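Local coordinates for protein (S)-2-haloacid dehalogenase IVA (Burkholderia cepacia, PDB 2NO4) that catalyses the hydrolytic dehalogenation of short-chain (S)-2-haloalkanoic acids to (R)-2-hydroxyalkanoic acids, inverting the configuration of the carbon that carries the halogen, at residues W50-Q54 with L97-Y101; Y167-C171 with G193-F199. One frame throughout, in Å; residues are numbered along the deposited sequence.

Contact 1 of 2, residues W50-Q54 with L97-Y101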
ATOM      1  N   TRP B  50       4.679  10.839   1.661  1.00 20.08           N
ATOM      2  CA  TRP B  50       5.347  10.667   0.372  1.00 22.18           C
ATOM      3  C   TRP B  50       5.714   9.181   0.164  1.00 23.62           C
ATOM      4  O   TRP B  50       5.381   8.570  -0.857  1.00 23.67           O
ATOM      5  CB  TRP B  50       6.596  11.532   0.322  1.00 21.67           C
ATOM      6  CG  TRP B  50       7.359  11.552  -0.997  1.00 21.98           C
ATOM      7  CD1 TRP B  50       7.000  11.009  -2.190  1.00 21.02           C
ATOM      8  CD2 TRP B  50       8.602  12.204  -1.196  1.00 20.88           C
ATOM      9  NE1 TRP B  50       7.981  11.273  -3.138  1.00 20.26           N
ATOM     10  CE2 TRP B  50       8.955  12.040  -2.548  1.00 21.62           C
ATOM     11  CE3 TRP B  50       9.444  12.952  -0.350  1.00 22.70           C
ATOM     12  CZ2 TRP B  50      10.149  12.557  -3.078  1.00 20.23           C
ATOM     13  CZ3 TRP B  50      10.643  13.491  -0.892  1.00 22.26           C
ATOM     14  CH2 TRP B  50      10.958  13.289  -2.245  1.00 21.07           C
ATOM     15  N   ARG B  51       6.425   8.625   1.143  1.00 23.00           N
ATOM     16  CA  ARG B  51       6.866   7.242   1.093  1.00 24.41           C
ATOM     17  C   ARG B  51       5.688   6.249   0.985  1.00 23.01           C
ATOM     18  O   ARG B  51       5.718   5.342   0.157  1.00 20.73           O
ATOM     19  CB  ARG B  51       7.759   6.943   2.335  1.00 25.14           C
ATOM     20  CG  ARG B  51       8.101   5.447   2.543  1.00 26.50           C
ATOM     21  CD  ARG B  51       8.991   4.929   1.444  1.00 29.82           C
ATOM     22  NE  ARG B  51       9.587   3.635   1.780  1.00 32.31           N
ATOM     23  CZ  ARG B  51      10.240   2.866   0.909  1.00 31.31           C
ATOM     24  NH1 ARG B  51      10.366   3.251  -0.347  1.00 30.75           N
ATOM     25  NH2 ARG B  51      10.743   1.694   1.294  1.00 32.50           N
ATOM     26  N   GLN B  52       4.670   6.421   1.819  1.00 24.42           N
ATOM     27  CA  GLN B  52       3.509   5.543   1.844  1.00 24.12           C
ATOM     28  C   GLN B  52       2.770   5.540   0.497  1.00 22.60           C
ATOM     29  O   GLN B  52       2.378   4.468   0.002  1.00 21.85           O
ATOM     30  CB  GLN B  52       2.518   5.939   2.992  1.00 25.16           C
ATOM     31  CG  GLN B  52       1.241   4.979   3.104  1.00 28.72           C
ATOM     32  CD  GLN B  52       0.076   5.296   2.091  1.00 29.89           C
ATOM     33  OE1 GLN B  52      -0.195   6.469   1.817  1.00 30.59           O
ATOM     34  NE2 GLN B  52      -0.645   4.240   1.593  1.00 29.88           N
ATOM     35  N   ARG B  53       2.571   6.730  -0.081  1.00 19.74           N
ATOM     36  CA  ARG B  53       1.837   6.835  -1.345  1.00 20.58           C
ATOM     37  C   ARG B  53       2.674   6.299  -2.519  1.00 19.65           C
ATOM     38  O   ARG B  53       2.121   5.691  -3.421  1.00 18.85           O
ATOM     39  CB  ARG B  53       1.421   8.279  -1.680  1.00 20.22           C
ATOM     40  CG  ARG B  53       0.093   8.696  -1.097  1.00 20.82           C
ATOM     41  CD  ARG B  53      -1.026   7.641  -1.328  1.00 20.53           C
ATOM     42  NE  ARG B  53      -2.372   8.219  -1.184  1.00 22.63           N
ATOM     43  CZ  ARG B  53      -3.025   8.370  -0.020  1.00 22.69           C
ATOM     44  NH1 ARG B  53      -4.224   8.910  -0.011  1.00 20.66           N
ATOM     45  NH2 ARG B  53      -2.477   8.019   1.151  1.00 22.94           N
ATOM     46  N   GLN B  54       3.985   6.534  -2.474  1.00 19.49           N
ATOM     47  CA  GLN B  54       4.892   6.027  -3.530  1.00 22.06           C
ATOM     48  C   GLN B  54       4.725   4.509  -3.644  1.00 21.98           C
ATOM     49  O   GLN B  54       4.562   3.971  -4.752  1.00 22.19           O
ATOM     50  CB  GLN B  54       6.335   6.422  -3.249  1.00 21.03           C
ATOM     51  CG  GLN B  54       7.450   5.765  -4.112  1.00 22.25           C
ATOM     52  CD  GLN B  54       8.808   5.867  -3.425  1.00 23.57           C
ATOM     53  OE1 GLN B  54       8.985   5.352  -2.313  1.00 25.99           O
ATOM     54  NE2 GLN B  54       9.785   6.565  -4.075  1.00 21.88           N
ATOM     55  N   LEU B  97      13.032  18.643  -3.555  1.00 26.67           N
ATOM     56  CA  LEU B  97      12.831  17.301  -2.948  1.00 26.59           C
ATOM     57  C   LEU B  97      13.071  16.153  -3.952  1.00 25.71           C
ATOM     58  O   LEU B  97      13.681  15.137  -3.612  1.00 26.77           O
ATOM     59  CB  LEU B  97      11.467  17.235  -2.260  1.00 26.25           C
ATOM     60  CG  LEU B  97      11.325  18.045  -0.947  1.00 27.77           C
ATOM     61  CD1 LEU B  97       9.912  17.910  -0.379  1.00 26.50           C
ATOM     62  CD2 LEU B  97      12.325  17.583   0.078  1.00 28.03           C
ATOM     63  N   MET B  98      12.637  16.346  -5.197  1.00 25.50           N
ATOM     64  CA  MET B  98      12.948  15.399  -6.290  1.00 26.32           C
ATOM     65  C   MET B  98      14.455  15.325  -6.607  1.00 27.27           C
ATOM     66  O   MET B  98      14.982  14.233  -6.841  1.00 26.62           O
ATOM     67  CB  MET B  98      12.124  15.729  -7.548  1.00 26.02           C
ATOM     68  CG  MET B  98      10.602  15.507  -7.405  1.00 27.83           C
ATOM     69  SD  MET B  98      10.095  13.831  -6.884  1.00 28.04           S
ATOM     70  CE  MET B  98      10.422  12.832  -8.354  1.00 27.06           C
ATOM     71  N   SER B  99      15.159  16.470  -6.594  1.00 27.43           N
ATOM     72  CA  SER B  99      16.621  16.459  -6.786  1.00 28.55           C
ATOM     73  C   SER B  99      17.316  15.732  -5.668  1.00 29.19           C
ATOM     74  O   SER B  99      18.263  15.007  -5.909  1.00 25.21           O
ATOM     75  CB  SER B  99      17.217  17.868  -6.854  1.00 31.39           C
ATOM     76  OG  SER B  99      16.615  18.546  -7.913  1.00 37.29           O
ATOM     77  N   ALA B 100      16.834  15.919  -4.442  1.00 27.51           N
ATOM     78  CA  ALA B 100      17.404  15.224  -3.306  1.00 28.55           C
ATOM     79  C   ALA B 100      17.164  13.724  -3.405  1.00 27.91           C
ATOM     80  O   ALA B 100      18.024  12.931  -3.056  1.00 31.57           O
ATOM     81  CB  ALA B 100      16.852  15.805  -1.999  1.00 26.35           C
ATOM     82  N   TYR B 101      16.011  13.327  -3.926  1.00 29.94           N
ATOM     83  CA  TYR B 101      15.674  11.930  -4.061  1.00 29.19           C
ATOM     84  C   TYR B 101      16.559  11.272  -5.115  1.00 31.90           C
ATOM     85  O   TYR B 101      16.951  10.106  -4.998  1.00 29.92           O
ATOM     86  CB  TYR B 101      14.183  11.755  -4.446  1.00 28.67           C
ATOM     87  CG  TYR B 101      13.649  10.416  -3.965  1.00 29.32           C
ATOM     88  CD1 TYR B 101      12.957  10.321  -2.745  1.00 27.69           C
ATOM     89  CD2 TYR B 101      13.885   9.231  -4.692  1.00 25.64           C
ATOM     90  CE1 TYR B 101      12.490   9.100  -2.285  1.00 26.12           C
ATOM     91  CE2 TYR B 101      13.437   8.008  -4.222  1.00 25.63           C
ATOM     92  CZ  TYR B 101      12.740   7.964  -3.017  1.00 26.66           C
ATOM     93  OH  TYR B 101      12.283   6.775  -2.558  1.00 29.35           O
TER
HETATM   94  O   HOH W   1      10.595   6.849  -0.606  1.00 33.96           O
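Trp50 and Gln54, one helical turn apart, reach Leu97, Met98 and Tyr101 across the helical cap domain of this HAD-superfamily dehalogenase. The axes of the short helix segments lie 14.7 Å apart, a separation bridged by long side chains. The indole of Trp50 points outward, six-membered ring foremost, because its first torsion (chi1 -176°) sets CG opposite the backbone N. The carbonyl O of Leu97 lies at the edge of that ring, near its plane, 3.6 Å from Trp50 CH2, while Leu97 CB packs by the same corner. Tyr101 runs antiparallel alongside the indole, an oblique pair with ring planes inclined at 49°, and its CD1 lies 3.6 Å from Trp50 CZ2. Met98 adds a Met-aromatic contact, SD 4.0 Å from Trp50 CZ2. Thr74 on helix 70-84 holds both polar groups: its O bonds indole NE1 and its OG1 bonds Gln54 NE2. Gln54 suits the buried polar end of Tyr101 because its amide can both donate and accept. OE1 accepts from NH1 of the substrate-binding Arg51 (3.2 Å), which probably makes the glutamine a second-shell residue that helps to position the arginine. A water donates to the same OE1 and also bonds Tyr101 OH. The extended Gln54 chain and Tyr101 approach from opposite directions, amide nearly perpendicular to ring: NE2 donates to Tyr101 OH at 2.9 Å, nearly straight at 170°, with the oxygen in the amide plane.

Contact 2 of 2, residues Y167-C171 with G193-F199; sequences YQFAC and GAGKFGF
Beside the active site in the Rossmann-like core of the HAD fold, Tyr167, inferred to be important for catalysis, packs against the end of helix 188-197. Its ring lies along the backbone of Gly193 and Ala194, with Ala194 N over one face, 3.5 Å from Tyr167 CZ. Glycine suits position 193 because a beta carbon would clash with the tyrosine hydroxyl, whereas the methyl of Ala194 fits over the ring as a CH-pi contact, CB 3.8 Å from Tyr167 CE1. The hydroxyl itself bonds Asp190 OD1, which helps to fix the ring's polar end. At the base of the side chain, Tyr167 CB sits over a face of Phe197, 3.5 Å from CD2, in a second CH-pi contact. Phe199 stands nearly perpendicular to the tyrosine ring, planes at 86°, with its CZ 3.4 Å from Tyr167 O. Cys171, its sulfur anti to the carbonyl carbon (chi1 -69°), sets SG at the edges of both phenylalanine rings, 3.6 Å from Phe197 CE2 and 3.5 Å from Phe199 CE1, a pair of Cys sulfur-aromatic contacts. Both rings can face one helix because the chain turns between them at Gly198, whose positive phi favours glycine. Phe199 N donates to Ala194 O at 3.0 Å and Gly198 N weakly to Gly195 O, a Schellman motif that ends the helix just before strand 200-204 of the parallel sheet.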
ATOM      1  N   TYR B 167      11.203 -11.206  -8.763  1.00 22.99           N
ATOM      2  CA  TYR B 167      12.212 -12.068  -8.151  1.00 24.89           C
ATOM      3  C   TYR B 167      12.726 -13.107  -9.166  1.00 24.22           C
ATOM      4  O   TYR B 167      13.918 -13.410  -9.186  1.00 26.27           O
ATOM      5  CB  TYR B 167      11.670 -12.731  -6.858  1.00 21.97           C
ATOM      6  CG  TYR B 167      11.110 -11.680  -5.898  1.00 23.33           C
ATOM      7  CD1 TYR B 167      11.966 -10.734  -5.301  1.00 20.75           C
ATOM      8  CD2 TYR B 167       9.735 -11.603  -5.629  1.00 22.48           C
ATOM      9  CE1 TYR B 167      11.479  -9.747  -4.435  1.00 19.57           C
ATOM     10  CE2 TYR B 167       9.224 -10.593  -4.759  1.00 23.08           C
ATOM     11  CZ  TYR B 167      10.121  -9.682  -4.163  1.00 22.07           C
ATOM     12  OH  TYR B 167       9.681  -8.679  -3.325  1.00 22.16           O
ATOM     13  N   GLN B 168      11.824 -13.641  -9.994  1.00 26.42           N
ATOM     14  CA  GLN B 168      12.179 -14.594 -11.063  1.00 26.25           C
ATOM     15  C   GLN B 168      13.114 -13.951 -12.087  1.00 25.83           C
ATOM     16  O   GLN B 168      14.077 -14.579 -12.519  1.00 26.90           O
ATOM     17  CB  GLN B 168      10.925 -15.147 -11.763  1.00 28.06           C
ATOM     18  CG  GLN B 168      11.205 -16.223 -12.838  1.00 29.73           C
ATOM     19  CD  GLN B 168      11.894 -17.437 -12.250  1.00 30.04           C
ATOM     20  OE1 GLN B 168      12.989 -17.795 -12.661  1.00 36.70           O
ATOM     21  NE2 GLN B 168      11.271 -18.064 -11.285  1.00 30.92           N
ATOM     22  N   PHE B 169      12.818 -12.707 -12.463  1.00 25.20           N
ATOM     23  CA  PHE B 169      13.687 -11.883 -13.320  1.00 26.64           C
ATOM     24  C   PHE B 169      15.153 -11.845 -12.826  1.00 26.70           C
ATOM     25  O   PHE B 169      16.082 -11.964 -13.637  1.00 27.88           O
ATOM     26  CB  PHE B 169      13.102 -10.457 -13.457  1.00 27.88           C
ATOM     27  CG  PHE B 169      13.906  -9.531 -14.348  1.00 31.02           C
ATOM     28  CD1 PHE B 169      13.968  -9.734 -15.740  1.00 30.34           C
ATOM     29  CD2 PHE B 169      14.585  -8.434 -13.809  1.00 30.00           C
ATOM     30  CE1 PHE B 169      14.714  -8.843 -16.571  1.00 30.92           C
ATOM     31  CE2 PHE B 169      15.330  -7.568 -14.630  1.00 30.66           C
ATOM     32  CZ  PHE B 169      15.390  -7.773 -16.003  1.00 28.95           C
ATOM     33  N   ALA B 170      15.349 -11.665 -11.513  1.00 25.56           N
ATOM     34  CA  ALA B 170      16.679 -11.684 -10.892  1.00 24.94           C
ATOM     35  C   ALA B 170      17.375 -13.049 -11.072  1.00 25.87           C
ATOM     36  O   ALA B 170      18.553 -13.100 -11.408  1.00 24.73           O
ATOM     37  CB  ALA B 170      16.579 -11.300  -9.355  1.00 23.71           C
ATOM     38  N   CYS B 171      16.653 -14.143 -10.806  1.00 26.95           N
ATOM     39  CA  CYS B 171      17.152 -15.503 -11.037  1.00 28.40           C
ATOM     40  C   CYS B 171      17.583 -15.670 -12.485  1.00 27.27           C
ATOM     41  O   CYS B 171      18.694 -16.101 -12.738  1.00 31.23           O
ATOM     42  CB  CYS B 171      16.083 -16.548 -10.716  1.00 29.02           C
ATOM     43  SG  CYS B 171      15.721 -16.640  -9.001  1.00 31.09           S
ATOM     44  N   GLY B 193       7.488 -11.104  -0.113  1.00 22.59           N
ATOM     45  CA  GLY B 193       7.470 -11.538  -1.502  1.00 23.33           C
ATOM     46  C   GLY B 193       8.650 -12.411  -1.902  1.00 25.30           C
ATOM     47  O   GLY B 193       8.452 -13.463  -2.525  1.00 24.42           O
ATOM     48  N   ALA B 194       9.866 -11.972  -1.543  1.00 23.35           N
ATOM     49  CA  ALA B 194      11.105 -12.690  -1.819  1.00 21.24           C
ATOM     50  C   ALA B 194      11.162 -14.046  -1.124  1.00 22.22           C
ATOM     51  O   ALA B 194      11.622 -15.036  -1.707  1.00 23.77           O
ATOM     52  CB  ALA B 194      12.327 -11.813  -1.376  1.00 19.36           C
ATOM     53  N   GLY B 195      10.691 -14.092   0.109  1.00 22.16           N
ATOM     54  CA  GLY B 195      10.692 -15.319   0.934  1.00 21.52           C
ATOM     55  C   GLY B 195       9.691 -16.322   0.392  1.00 24.89           C
ATOM     56  O   GLY B 195      10.016 -17.524   0.216  1.00 22.02           O
ATOM     57  N   LYS B 196       8.481 -15.842   0.095  1.00 25.88           N
ATOM     58  CA  LYS B 196       7.478 -16.702  -0.559  1.00 26.26           C
ATOM     59  C   LYS B 196       7.955 -17.229  -1.917  1.00 26.54           C
ATOM     60  O   LYS B 196       7.760 -18.394  -2.219  1.00 29.03           O
ATOM     61  CB  LYS B 196       6.136 -16.021  -0.702  1.00 29.10           C
ATOM     62  CG  LYS B 196       5.036 -17.043  -1.003  1.00 28.09           C
ATOM     63  CD  LYS B 196       3.732 -16.380  -1.171  1.00 27.68           C
ATOM     64  CE  LYS B 196       2.880 -17.239  -2.094  1.00 26.31           C
ATOM     65  NZ  LYS B 196       2.449 -18.440  -1.358  1.00 25.18           N
ATOM     66  N   PHE B 197       8.601 -16.386  -2.710  1.00 24.82           N
ATOM     67  CA  PHE B 197       9.238 -16.820  -3.953  1.00 26.13           C
ATOM     68  C   PHE B 197      10.305 -17.913  -3.741  1.00 28.42           C
ATOM     69  O   PHE B 197      10.468 -18.821  -4.586  1.00 28.15           O
ATOM     70  CB  PHE B 197       9.831 -15.610  -4.709  1.00 25.91           C
ATOM     71  CG  PHE B 197      10.550 -15.993  -5.980  1.00 26.08           C
ATOM     72  CD1 PHE B 197       9.818 -16.284  -7.133  1.00 26.33           C
ATOM     73  CD2 PHE B 197      11.943 -16.088  -6.008  1.00 25.36           C
ATOM     74  CE1 PHE B 197      10.451 -16.689  -8.322  1.00 25.65           C
ATOM     75  CE2 PHE B 197      12.603 -16.469  -7.182  1.00 26.37           C
ATOM     76  CZ  PHE B 197      11.850 -16.785  -8.340  1.00 25.38           C
ATOM     77  N   GLY B 198      11.038 -17.849  -2.628  1.00 27.93           N
ATOM     78  CA  GLY B 198      12.071 -18.859  -2.358  1.00 28.90           C
ATOM     79  C   GLY B 198      13.497 -18.381  -2.099  1.00 28.83           C
ATOM     80  O   GLY B 198      14.386 -19.212  -1.880  1.00 27.99           O
ATOM     81  N   PHE B 199      13.739 -17.066  -2.128  1.00 26.57           N
ATOM     82  CA  PHE B 199      15.081 -16.549  -1.751  1.00 26.43           C
ATOM     83  C   PHE B 199      15.297 -16.745  -0.262  1.00 25.22           C
ATOM     84  O   PHE B 199      14.337 -16.811   0.466  1.00 24.81           O
ATOM     85  CB  PHE B 199      15.215 -15.059  -2.005  1.00 24.25           C
ATOM     86  CG  PHE B 199      15.265 -14.666  -3.455  1.00 25.24           C
ATOM     87  CD1 PHE B 199      15.604 -15.582  -4.454  1.00 25.25           C
ATOM     88  CD2 PHE B 199      14.989 -13.346  -3.812  1.00 25.45           C
ATOM     89  CE1 PHE B 199      15.676 -15.176  -5.830  1.00 25.30           C
ATOM     90  CE2 PHE B 199      15.050 -12.916  -5.161  1.00 24.79           C
ATOM     91  CZ  PHE B 199      15.418 -13.847  -6.173  1.00 25.35           C
TER

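From the N terminus, strand 16-19 leads straight into the nucleophile Asp20 before the chain leaves for the helical cap. There contact 1 closes a loop of 42 residues, mostly helical, tying helix 43-63 to helix 90-102. The chain returns to the core through strands 123-128 and 150-153, and contact 2 closes a loop of 21 residues containing strand 181-185, joining helix 164-174 to the end of helix 188-197. The loops follow in series, neither nested nor crossed. Their centres are 26 Å apart, yet Arg51 binds the haloacid from the cap, and Tyr167, inferred to matter for catalysis, comes from the core. One segment of each contact also reaches the second subunit, through side chains that take no part in the contact.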